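Probable aminotransferase (Pseudomonas aeruginosa, PDB 5YKR) is a probable class-III aminotransferase, a dimeric member of the pyridoxal-phosphate-dependent enzymes that carry their cofactor on a lysine. Local coordinates at residues R21-L26 with G55-L60; Q75-F80 with Y416-G421; V386-M391 with F427-L432; L370-L375 with L448-L453. One frame throughout, in Å; residues are numbered along the deposited sequence.

Contact 1 (R21-L26 with G55-L60); sequences RRFDEL and GNCPLL
Phe23 lays its ring against the backbone of Gly55, whose CA stands almost straight above the ring centre, 4.0 Å from the centroid and only 9° off the normal. This is a CH-pi contact, and glycine suits the place twice over: without a side chain it can bring its CA over the ring face, and it easily holds the positive phi found here. CG of Phe23 lies opposite the backbone N (chi1 174°), which carries the ring away from the helix and onto the loop. Cys57 SG lies in the ring plane, at the edge, 3.8 Å from Phe23 CE1, a sulfur-aromatic contact. Leu59 CD2 comes within 3.9 Å of Phe23 CE2, and Cys57 O within 3.2 Å of Phe23 CZ.

One residue on, Asp24 and Asn56 make the polar margin. Asn56 ND2 donates to Asp24 OD1 over 3.0 Å, almost perfectly straight at 177°. The carboxylate oxygen lies in the amide plane and is met on its syn side. Water 1 joins the same pair, giving a hydrogen to Asp24 OD2 and accepting one from Asn56 ND2, so the amide and both carboxylate oxygens are tied together.

The ring also touches Leu415 and Leu418 of helix 407-418, and Asn56 packs on Pro316 of the second subunit. An aromatic side chain of the N-terminal helix 9-26 thus packs on the loop that leads into strand 61-65 of the class-III aminotransferase fold.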
# COMPACT_ATOMS: atom_id res chain seq x y z
N ARG A 21 -25.68 -24.05 -9.36
CA ARG A 21 -27.06 -24.03 -8.86
C ARG A 21 -27.11 -24.29 -7.35
O ARG A 21 -27.79 -23.55 -6.62
CB ARG A 21 -27.93 -25.02 -9.62
CG ARG A 21 -29.38 -24.98 -9.25
CD ARG A 21 -30.23 -25.70 -10.31
NE ARG A 21 -29.78 -27.06 -10.64
CZ ARG A 21 -29.95 -28.13 -9.85
NH1 ARG A 21 -30.56 -28.04 -8.66
NH2 ARG A 21 -29.47 -29.31 -10.26
N ARG A 22 -26.35 -25.29 -6.89
CA ARG A 22 -26.23 -25.59 -5.46
C ARG A 22 -25.70 -24.36 -4.71
O ARG A 22 -26.17 -24.05 -3.63
CB ARG A 22 -25.28 -26.78 -5.24
CG ARG A 22 -25.15 -27.33 -3.83
CD ARG A 22 -24.10 -28.48 -3.70
NE ARG A 22 -24.45 -29.64 -4.45
CZ ARG A 22 -25.37 -30.54 -4.07
NH1 ARG A 22 -26.06 -30.39 -2.94
NH2 ARG A 22 -25.64 -31.58 -4.82
N PHE A 23 -24.76 -23.64 -5.30
CA PHE A 23 -24.18 -22.47 -4.65
C PHE A 23 -25.30 -21.39 -4.42
O PHE A 23 -25.40 -20.78 -3.35
CB PHE A 23 -23.04 -21.90 -5.46
CG PHE A 23 -22.51 -20.63 -4.90
CD1 PHE A 23 -23.12 -19.41 -5.19
CD2 PHE A 23 -21.45 -20.65 -4.01
CE1 PHE A 23 -22.66 -18.24 -4.63
CE2 PHE A 23 -20.99 -19.47 -3.42
CZ PHE A 23 -21.60 -18.26 -3.74
N ASP A 24 -26.11 -21.18 -5.45
CA ASP A 24 -27.21 -20.22 -5.35
C ASP A 24 -28.21 -20.63 -4.24
O ASP A 24 -28.65 -19.79 -3.45
CB ASP A 24 -27.97 -20.13 -6.67
CG ASP A 24 -27.13 -19.62 -7.84
OD1 ASP A 24 -26.13 -18.93 -7.60
OD2 ASP A 24 -27.54 -19.89 -9.03
N GLU A 25 -28.53 -21.91 -4.19
CA GLU A 25 -29.49 -22.43 -3.22
C GLU A 25 -28.99 -22.31 -1.79
O GLU A 25 -29.75 -21.97 -0.91
CB GLU A 25 -29.85 -23.88 -3.48
CG GLU A 25 -30.61 -24.17 -4.75
CD GLU A 25 -30.62 -25.67 -5.09
OE1 GLU A 25 -30.30 -26.55 -4.20
OE2 GLU A 25 -30.94 -25.98 -6.27
N LEU A 26 -27.71 -22.58 -1.58
CA LEU A 26 -27.11 -22.58 -0.24
C LEU A 26 -26.77 -21.20 0.28
O LEU A 26 -26.67 -21.04 1.50
CB LEU A 26 -25.80 -23.40 -0.27
CG LEU A 26 -25.94 -24.92 -0.33
CD1 LEU A 26 -24.58 -25.55 -0.55
CD2 LEU A 26 -26.57 -25.49 0.94
N GLY A 55 -18.55 -19.78 -8.10
CA GLY A 55 -19.83 -19.39 -7.57
C GLY A 55 -20.19 -18.06 -8.14
O GLY A 55 -19.36 -17.30 -8.65
N ASN A 56 -21.44 -17.74 -8.01
CA ASN A 56 -21.95 -16.60 -8.71
C ASN A 56 -21.77 -15.28 -7.98
O ASN A 56 -21.92 -14.23 -8.58
CB ASN A 56 -23.38 -16.89 -9.10
CG ASN A 56 -23.49 -17.94 -10.21
OD1 ASN A 56 -22.78 -17.86 -11.22
ND2 ASN A 56 -24.38 -18.90 -10.03
N CYS A 57 -21.31 -15.34 -6.74
CA CYS A 57 -20.90 -14.13 -6.01
C CYS A 57 -19.93 -14.51 -4.91
O CYS A 57 -19.90 -15.67 -4.48
CB CYS A 57 -22.12 -13.45 -5.37
SG CYS A 57 -23.03 -14.50 -4.18
N PRO A 58 -19.13 -13.54 -4.41
CA PRO A 58 -18.34 -13.82 -3.23
C PRO A 58 -19.23 -14.00 -2.00
O PRO A 58 -20.27 -13.34 -1.85
CB PRO A 58 -17.47 -12.57 -3.05
CG PRO A 58 -18.17 -11.52 -3.78
CD PRO A 58 -18.87 -12.17 -4.92
N LEU A 59 -18.81 -14.92 -1.13
CA LEU A 59 -19.48 -15.03 0.18
C LEU A 59 -19.26 -13.76 1.01
O LEU A 59 -18.16 -13.23 1.03
CB LEU A 59 -18.92 -16.22 0.93
CG LEU A 59 -19.00 -17.61 0.32
CD1 LEU A 59 -18.18 -18.56 1.17
CD2 LEU A 59 -20.45 -18.03 0.19
N LEU A 60 -20.30 -13.34 1.75
CA LEU A 60 -20.13 -12.35 2.82
C LEU A 60 -19.88 -13.09 4.13
O LEU A 60 -20.62 -14.00 4.52
CB LEU A 60 -21.28 -11.37 2.98
CG LEU A 60 -21.16 -10.06 2.18
CD1 LEU A 60 -21.36 -10.43 0.71
CD2 LEU A 60 -22.16 -9.03 2.62
O HOH W 1 -26.19 -20.89 -11.52

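Contact 2 (Q75-F80 with Y416-G421); sequences QQYVDF and YLLNRG
Val78 and Gly421 meet backbone to backbone in the tight part of this contact. Val78 N donates to Gly421 O over 2.9 Å, and the same oxygen takes a CA-H...O contact from Tyr77 CA at 3.2 Å. Gly421 is the C-prime residue of a Schellman motif ending the helix: its positive phi, 90°, turns the chain toward the strand, and without a side chain it can lie 4.2 Å from Tyr77, CA to CA. The Tyr77 ring packs beside it, with Leu418 O at its edge, near the ring plane and 3.3 Å from Tyr77 CE2, while Leu418 CD2 adds a looser apolar touch.

Toward Gln75 the fit becomes watery. Gln75 makes no direct contact across to the other segment; its NE2 donates to two waters instead. Water 2 passes a hydrogen to Leu418 O and a weak one to Tyr77 OH, whose stronger partner is Asp71. Water 3 donates to Asn419 O, 2.7 Å away. A primary amide suits this partly exposed margin because its NH2 group has two hydrogens, one for each water.

Strand 76-79 pairs with strand 68-71 on one side and with strand 422-423 on the other, the Val78–Gly421 bond lying just before that strand, while helix 9-26 packs against Leu418 and Asn419.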
# COMPACT_ATOMS: atom_id res chain seq x y z
N GLN A 75 -23.63 -20.76 6.96
CA GLN A 75 -22.78 -21.85 6.55
C GLN A 75 -21.44 -21.72 7.22
O GLN A 75 -20.90 -20.59 7.35
CB GLN A 75 -22.57 -21.86 5.04
CG GLN A 75 -23.83 -22.11 4.25
CD GLN A 75 -24.24 -23.54 4.30
OE1 GLN A 75 -25.19 -23.87 4.96
NE2 GLN A 75 -23.45 -24.42 3.65
N GLN A 76 -20.88 -22.85 7.61
CA GLN A 76 -19.58 -22.91 8.29
C GLN A 76 -18.58 -23.57 7.40
O GLN A 76 -18.89 -24.54 6.72
CB GLN A 76 -19.69 -23.64 9.64
CG GLN A 76 -20.54 -22.86 10.62
CD GLN A 76 -20.45 -23.38 12.05
OE1 GLN A 76 -19.38 -23.74 12.57
NE2 GLN A 76 -21.61 -23.44 12.68
N TYR A 77 -17.33 -23.11 7.45
CA TYR A 77 -16.25 -23.59 6.63
C TYR A 77 -15.00 -23.81 7.46
O TYR A 77 -14.78 -23.08 8.44
CB TYR A 77 -15.90 -22.56 5.53
CG TYR A 77 -17.08 -22.08 4.71
CD1 TYR A 77 -17.91 -21.09 5.19
CD2 TYR A 77 -17.40 -22.67 3.49
CE1 TYR A 77 -19.05 -20.69 4.49
CE2 TYR A 77 -18.49 -22.24 2.75
CZ TYR A 77 -19.32 -21.25 3.25
OH TYR A 77 -20.41 -20.88 2.49
N VAL A 78 -14.18 -24.77 7.03
CA VAL A 78 -12.78 -24.79 7.39
C VAL A 78 -12.04 -24.05 6.26
O VAL A 78 -12.30 -24.21 5.06
CB VAL A 78 -12.14 -26.18 7.62
CG1 VAL A 78 -12.48 -27.12 6.57
CG2 VAL A 78 -10.64 -26.07 7.69
N ASP A 79 -11.14 -23.16 6.69
CA ASP A 79 -10.47 -22.22 5.80
C ASP A 79 -9.03 -22.61 5.59
O ASP A 79 -8.18 -22.47 6.50
CB ASP A 79 -10.60 -20.81 6.38
CG ASP A 79 -10.19 -19.73 5.40
OD1 ASP A 79 -9.72 -20.06 4.29
OD2 ASP A 79 -10.29 -18.53 5.77
N PHE A 80 -8.74 -23.09 4.36
CA PHE A 80 -7.38 -23.30 3.87
C PHE A 80 -6.87 -22.18 2.92
O PHE A 80 -5.76 -22.24 2.40
CB PHE A 80 -7.27 -24.68 3.15
CG PHE A 80 -7.35 -25.88 4.05
CD1 PHE A 80 -6.26 -26.27 4.79
CD2 PHE A 80 -8.53 -26.56 4.24
CE1 PHE A 80 -6.31 -27.35 5.63
CE2 PHE A 80 -8.59 -27.66 5.09
CZ PHE A 80 -7.49 -28.05 5.75
N TYR A 416 -16.92 -27.20 -5.63
CA TYR A 416 -17.38 -28.45 -5.00
C TYR A 416 -16.99 -28.45 -3.52
O TYR A 416 -17.82 -28.76 -2.65
CB TYR A 416 -16.78 -29.63 -5.73
CG TYR A 416 -17.33 -30.97 -5.31
CD1 TYR A 416 -16.87 -31.60 -4.19
CD2 TYR A 416 -18.34 -31.59 -6.06
CE1 TYR A 416 -17.34 -32.84 -3.81
CE2 TYR A 416 -18.84 -32.81 -5.68
CZ TYR A 416 -18.33 -33.43 -4.53
OH TYR A 416 -18.81 -34.64 -4.13
N LEU A 417 -15.75 -28.05 -3.23
CA LEU A 417 -15.29 -27.99 -1.85
C LEU A 417 -16.01 -26.90 -1.06
O LEU A 417 -16.44 -27.11 0.08
CB LEU A 417 -13.78 -27.86 -1.78
CG LEU A 417 -13.08 -29.19 -1.62
CD1 LEU A 417 -13.26 -30.06 -2.85
CD2 LEU A 417 -11.63 -29.06 -1.36
N LEU A 418 -16.16 -25.73 -1.66
CA LEU A 418 -16.84 -24.60 -0.98
C LEU A 418 -18.26 -24.97 -0.54
O LEU A 418 -18.66 -24.77 0.61
CB LEU A 418 -16.84 -23.37 -1.91
CG LEU A 418 -17.46 -22.08 -1.36
CD1 LEU A 418 -16.84 -20.86 -2.06
CD2 LEU A 418 -18.99 -22.04 -1.40
N ASN A 419 -19.01 -25.57 -1.47
CA ASN A 419 -20.39 -25.97 -1.16
C ASN A 419 -20.51 -27.06 -0.10
O ASN A 419 -21.61 -27.30 0.40
CB ASN A 419 -21.10 -26.45 -2.45
CG ASN A 419 -21.54 -25.32 -3.39
OD1 ASN A 419 -21.77 -24.18 -2.98
ND2 ASN A 419 -21.66 -25.68 -4.69
N ARG A 420 -19.40 -27.69 0.25
CA ARG A 420 -19.36 -28.72 1.29
C ARG A 420 -18.46 -28.32 2.46
O ARG A 420 -18.03 -29.15 3.24
CB ARG A 420 -18.96 -30.07 0.65
CG ARG A 420 -20.04 -30.59 -0.30
CD ARG A 420 -19.49 -31.67 -1.23
NE ARG A 420 -20.49 -32.05 -2.21
CZ ARG A 420 -20.85 -31.35 -3.27
NH1 ARG A 420 -20.31 -30.15 -3.51
NH2 ARG A 420 -21.82 -31.79 -4.08
N GLY A 421 -18.22 -27.00 2.60
CA GLY A 421 -17.64 -26.46 3.83
C GLY A 421 -16.11 -26.36 3.90
O GLY A 421 -15.54 -26.31 5.02
O HOH W 2 -21.38 -23.88 1.48
O HOH W 3 -22.99 -27.34 2.77

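Contact 3 (V386-M391 with F427-L432); sequences VEYLFM and FHNMAL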
# COMPACT_ATOMS: atom_id res chain seq x y z
N VAL A 386 0.68 -26.34 0.37
CA VAL A 386 0.61 -27.53 -0.50
C VAL A 386 -0.15 -27.17 -1.79
O VAL A 386 -1.24 -26.58 -1.71
CB VAL A 386 -0.18 -28.65 0.22
CG1 VAL A 386 -0.34 -29.91 -0.64
CG2 VAL A 386 0.52 -29.01 1.54
N GLU A 387 0.40 -27.53 -2.96
CA GLU A 387 -0.31 -27.21 -4.21
C GLU A 387 -0.09 -28.31 -5.23
O GLU A 387 1.03 -28.78 -5.39
CB GLU A 387 0.19 -25.86 -4.75
CG GLU A 387 -0.48 -25.39 -6.04
CD GLU A 387 -0.49 -23.88 -6.22
OE1 GLU A 387 0.26 -23.19 -5.47
OE2 GLU A 387 -1.20 -23.39 -7.15
N TYR A 388 -1.16 -28.60 -5.97
CA TYR A 388 -1.07 -29.52 -7.09
C TYR A 388 -1.16 -28.77 -8.45
O TYR A 388 -1.58 -27.59 -8.53
CB TYR A 388 -2.08 -30.64 -6.99
CG TYR A 388 -3.49 -30.23 -6.70
CD1 TYR A 388 -4.40 -29.96 -7.75
CD2 TYR A 388 -3.95 -30.13 -5.39
CE1 TYR A 388 -5.69 -29.56 -7.47
CE2 TYR A 388 -5.26 -29.76 -5.12
CZ TYR A 388 -6.12 -29.53 -6.17
OH TYR A 388 -7.41 -29.14 -5.97
N LEU A 389 -0.68 -29.44 -9.49
CA LEU A 389 -0.62 -28.90 -10.84
C LEU A 389 -1.02 -30.03 -11.77
O LEU A 389 -0.73 -31.22 -11.51
CB LEU A 389 0.82 -28.48 -11.19
CG LEU A 389 1.29 -27.04 -11.11
CD1 LEU A 389 2.77 -26.97 -11.41
CD2 LEU A 389 0.45 -26.09 -11.99
N PHE A 390 -1.63 -29.66 -12.91
CA PHE A 390 -2.19 -30.67 -13.84
C PHE A 390 -1.13 -31.12 -14.87
O PHE A 390 -1.35 -31.03 -16.08
CB PHE A 390 -3.45 -30.15 -14.53
CG PHE A 390 -4.47 -29.50 -13.63
CD1 PHE A 390 -4.73 -29.97 -12.35
CD2 PHE A 390 -5.20 -28.43 -14.09
CE1 PHE A 390 -5.67 -29.35 -11.54
CE2 PHE A 390 -6.17 -27.81 -13.32
CZ PHE A 390 -6.39 -28.27 -12.03
N MET A 391 -0.01 -31.60 -14.36
CA MET A 391 1.01 -32.22 -15.20
C MET A 391 1.71 -33.32 -14.38
O MET A 391 1.69 -33.33 -13.13
CB MET A 391 2.01 -31.16 -15.69
CG MET A 391 2.76 -30.41 -14.59
SD MET A 391 3.74 -29.01 -15.11
CE MET A 391 5.08 -29.85 -15.98
N PHE A 427 -7.27 -18.38 -6.35
CA PHE A 427 -6.19 -18.02 -7.31
C PHE A 427 -5.15 -19.07 -7.49
O PHE A 427 -4.22 -18.90 -8.26
CB PHE A 427 -5.50 -16.71 -6.88
CG PHE A 427 -6.46 -15.66 -6.43
CD1 PHE A 427 -7.43 -15.18 -7.26
CD2 PHE A 427 -6.41 -15.16 -5.13
CE1 PHE A 427 -8.37 -14.23 -6.80
CE2 PHE A 427 -7.28 -14.23 -4.70
CZ PHE A 427 -8.30 -13.78 -5.50
N HIS A 428 -5.26 -20.17 -6.73
CA HIS A 428 -4.22 -21.21 -6.73
C HIS A 428 -4.93 -22.56 -6.59
O HIS A 428 -6.09 -22.60 -6.24
CB HIS A 428 -3.22 -21.00 -5.54
CG HIS A 428 -2.53 -19.67 -5.53
ND1 HIS A 428 -2.89 -18.57 -4.77
CD2 HIS A 428 -1.51 -19.25 -6.31
CE1 HIS A 428 -2.09 -17.55 -5.07
NE2 HIS A 428 -1.21 -17.96 -5.97
N ASN A 429 -4.21 -23.66 -6.71
CA ASN A 429 -4.70 -24.99 -6.32
C ASN A 429 -3.99 -25.40 -5.04
O ASN A 429 -3.43 -26.52 -4.92
CB ASN A 429 -4.45 -26.00 -7.44
CG ASN A 429 -5.21 -25.64 -8.69
OD1 ASN A 429 -6.47 -25.65 -8.67
ND2 ASN A 429 -4.48 -25.28 -9.79
N MET A 430 -3.98 -24.47 -4.07
CA MET A 430 -3.17 -24.62 -2.86
C MET A 430 -4.08 -24.72 -1.63
O MET A 430 -5.21 -24.31 -1.63
CB MET A 430 -2.14 -23.46 -2.67
CG MET A 430 -2.70 -22.15 -2.11
SD MET A 430 -2.54 -22.07 -0.32
CE MET A 430 -3.19 -20.44 0.01
N ALA A 431 -3.50 -25.29 -0.57
CA ALA A 431 -4.08 -25.27 0.78
C ALA A 431 -2.95 -24.90 1.72
O ALA A 431 -1.79 -25.35 1.57
CB ALA A 431 -4.61 -26.65 1.16
N LEU A 432 -3.29 -24.05 2.68
CA LEU A 432 -2.36 -23.55 3.66
C LEU A 432 -2.86 -23.94 5.06
O LEU A 432 -4.04 -23.71 5.38
CB LEU A 432 -2.32 -22.00 3.49
CG LEU A 432 -1.28 -21.23 4.31
CD1 LEU A 432 0.18 -21.67 4.10
CD2 LEU A 432 -1.47 -19.79 3.98
O HOH W 4 -3.61 -28.19 -2.56
O HOH W 5 -1.51 -24.98 -9.44
O HOH W 6 -8.45 -26.83 -7.95
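Val386 and Ala431 exchange both of their backbone bonds: Val386 N donates to Ala431 O over 2.9 Å, and Ala431 N returns one of 2.8 Å to Val386 O. That second carbonyl also accepts a hydrogen from water 4, which gives its other one to Asn429 O. Asn429 O is thereby doubly served, since Tyr388 N reaches it too, in a longer bond of 3.3 Å.

The side chain of Glu387 takes over where the strand pairing stops. With CG opposite the backbone N (chi1 -179°) and the chain extended, it runs alongside the neighbouring backbone, and Glu387 OE2 accepts from Asn429 N at 3.1 Å, the donor standing 56° above the carboxylate plane. Water 5 donates to the same oxygen and to Tyr388 O, and accepts from Asn429 ND2. These pairs belong to a three-stranded antiparallel sheet, 378-382, 385-389 and 430-432, in which Val386 and Ala431 share the face packed on helix 349-372 while Glu387 and Met430 occupy the other.

Tyr388 provides an apolar floor for Asn429. Asn429 CB sits over the ring face, 4.0 Å from the Tyr388 centroid, a CH-pi contact, with the amide plane turned only 23° from the ring. Asn429 suits this buried place just before strand 430-432 because its short side chain lays CB on the ring while its ND2 still finds acceptors, in water 5 and, through a weak bond, in Glu410.

Contact 4 (L370-L375 with L448-L453); sequences LEELRL and LLRDCL
Leu373 and Leu453 form the apolar centre, CD1 of Leu373 pressing on CB of Leu453 at 3.6 Å. Leu453 points toward the opposite segment, and its own CD1 meets Leu375 CD1 at 4.0 Å, with Leu370 CD2 more distant at 4.4 Å. A branched leucine suits position 373, since its two methyls go to different neighbours: chi1 (-60°) sets CG opposite the carbonyl carbon, and chi2 (178°) then splits the methyls, CD1 to Leu453 and CD2 to Arg450.

There the greasy patch passes into the charged rim. Leu373 CD2 sits over the middle of one face of the Arg450 guanidinium, 3.8 Å from Arg450 CZ, so the methyl covers the flat group while the guanidinium N-H bonds stay directed outward in its plane. Glu372 takes up that edge. Arg450 NH2 and NE both donate, side-on, to Glu372 OE2, at 2.9 and 3.2 Å. The carboxylate and guanidinium planes stand 75° apart, consistent with both nitrogens meeting one oxygen rather than a matched pair. Glu372 reaches this salt bridge by an extended chain, whereas Arg450 is bent at chi2. Both are long enough to meet across the exposed margin.

A Schellman motif with Arg374 at positive phi ends helix 349-372 and brings Leu375 round to the core. Helix 439-456 packs on that helix end here, with Trp377 beside Leu370 and Leu453, while Leu448 and Cys452 reach helix 407-418.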
# COMPACT_ATOMS: atom_id res chain seq x y z
N LEU A 370 -4.31 -38.80 -6.32
CA LEU A 370 -3.79 -38.65 -7.67
C LEU A 370 -3.25 -39.99 -8.21
O LEU A 370 -3.50 -40.34 -9.35
CB LEU A 370 -2.71 -37.56 -7.75
CG LEU A 370 -3.16 -36.15 -7.34
CD1 LEU A 370 -2.01 -35.17 -7.52
CD2 LEU A 370 -4.44 -35.68 -7.97
N GLU A 371 -2.55 -40.73 -7.34
CA GLU A 371 -1.99 -42.02 -7.71
C GLU A 371 -3.10 -43.05 -7.96
O GLU A 371 -3.10 -43.77 -8.97
CB GLU A 371 -1.00 -42.50 -6.67
CG GLU A 371 0.31 -41.71 -6.68
CD GLU A 371 1.26 -42.07 -5.53
OE1 GLU A 371 0.85 -42.87 -4.65
OE2 GLU A 371 2.40 -41.54 -5.50
N GLU A 372 -4.08 -43.10 -7.08
CA GLU A 372 -5.16 -44.07 -7.17
C GLU A 372 -5.97 -43.88 -8.44
O GLU A 372 -6.30 -44.84 -9.12
CB GLU A 372 -6.07 -43.94 -5.97
CG GLU A 372 -7.29 -44.82 -6.00
CD GLU A 372 -8.16 -44.65 -4.78
OE1 GLU A 372 -7.62 -44.59 -3.66
OE2 GLU A 372 -9.40 -44.60 -4.95
N LEU A 373 -6.27 -42.61 -8.76
CA LEU A 373 -7.07 -42.28 -9.92
C LEU A 373 -6.26 -42.19 -11.21
O LEU A 373 -6.83 -41.89 -12.27
CB LEU A 373 -7.84 -41.00 -9.67
CG LEU A 373 -8.81 -41.01 -8.47
CD1 LEU A 373 -9.48 -39.65 -8.32
CD2 LEU A 373 -9.87 -42.11 -8.60
N ARG A 374 -4.95 -42.40 -11.13
CA ARG A 374 -4.04 -42.41 -12.29
C ARG A 374 -4.05 -41.08 -13.02
O ARG A 374 -3.89 -41.00 -14.25
CB ARG A 374 -4.32 -43.61 -13.21
CG ARG A 374 -4.24 -44.95 -12.49
CD ARG A 374 -4.30 -46.11 -13.49
NE ARG A 374 -4.21 -47.38 -12.78
CZ ARG A 374 -4.50 -48.57 -13.26
NH1 ARG A 374 -4.89 -48.73 -14.53
NH2 ARG A 374 -4.40 -49.63 -12.47
N LEU A 375 -4.24 -40.00 -12.28
CA LEU A 375 -4.29 -38.69 -12.91
C LEU A 375 -2.89 -38.23 -13.28
O LEU A 375 -1.97 -38.39 -12.49
CB LEU A 375 -4.98 -37.68 -12.00
CG LEU A 375 -6.46 -37.80 -11.87
CD1 LEU A 375 -6.93 -37.04 -10.64
CD2 LEU A 375 -7.17 -37.31 -13.12
N LEU A 448 -13.37 -34.69 0.40
CA LEU A 448 -14.12 -33.93 -0.59
C LEU A 448 -13.42 -33.88 -1.95
O LEU A 448 -14.08 -33.96 -2.98
CB LEU A 448 -14.37 -32.51 -0.08
CG LEU A 448 -15.29 -32.43 1.13
CD1 LEU A 448 -15.47 -30.98 1.50
CD2 LEU A 448 -16.65 -33.07 0.88
N LEU A 449 -12.11 -33.72 -1.94
CA LEU A 449 -11.35 -33.70 -3.19
C LEU A 449 -11.47 -35.06 -3.90
O LEU A 449 -11.66 -35.12 -5.14
CB LEU A 449 -9.90 -33.31 -2.96
CG LEU A 449 -9.00 -33.31 -4.21
CD1 LEU A 449 -9.47 -32.29 -5.25
CD2 LEU A 449 -7.58 -33.00 -3.79
N ARG A 450 -11.34 -36.13 -3.12
CA ARG A 450 -11.47 -37.47 -3.67
C ARG A 450 -12.85 -37.72 -4.23
O ARG A 450 -12.97 -38.29 -5.34
CB ARG A 450 -11.14 -38.49 -2.60
CG ARG A 450 -11.35 -39.95 -3.04
CD ARG A 450 -10.46 -40.36 -4.21
NE ARG A 450 -10.75 -41.73 -4.62
CZ ARG A 450 -11.82 -42.13 -5.33
NH1 ARG A 450 -12.76 -41.28 -5.73
NH2 ARG A 450 -11.95 -43.41 -5.62
N ASP A 451 -13.89 -37.26 -3.52
CA ASP A 451 -15.25 -37.36 -4.00
C ASP A 451 -15.44 -36.61 -5.32
O ASP A 451 -16.08 -37.12 -6.25
CB ASP A 451 -16.28 -36.86 -2.99
CG ASP A 451 -16.42 -37.75 -1.77
OD1 ASP A 451 -15.87 -38.89 -1.73
OD2 ASP A 451 -17.10 -37.28 -0.83
N CYS A 452 -14.94 -35.38 -5.38
CA CYS A 452 -15.11 -34.55 -6.57
C CYS A 452 -14.46 -35.21 -7.79
O CYS A 452 -15.09 -35.33 -8.85
CB CYS A 452 -14.51 -33.16 -6.34
SG CYS A 452 -14.78 -32.02 -7.69
N LEU A 453 -13.21 -35.61 -7.63
CA LEU A 453 -12.47 -36.23 -8.72
C LEU A 453 -13.09 -37.55 -9.13
O LEU A 453 -13.15 -37.85 -10.33
CB LEU A 453 -11.00 -36.39 -8.40
CG LEU A 453 -10.24 -35.08 -8.25
CD1 LEU A 453 -8.86 -35.30 -7.65
CD2 LEU A 453 -10.11 -34.42 -9.60

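Contacts 1 and 2 are neighbours, their centres about 12 Å apart, and they touch where Phe23 meets Asn419 and Leu59 meets Tyr77. Contact 1 closes first along the chain; contact 2 then spans 335 residues, joining the early strand 76-79 to the late helix 407-418. Its segments alternate with those of contacts 3 and 4, while contact 3 is nested inside the loop closed by contact 4. Phe80 and Leu432 probably hydrogen-bond between contacts 2 and 3, and Tyr416 packs on helix 439-456 of contact 4. Tyr388 and Leu449 bring contacts 3 and 4 together, about 14 Å between centres. The N-terminal elements are thus built into one body with the C-terminal part of the chain.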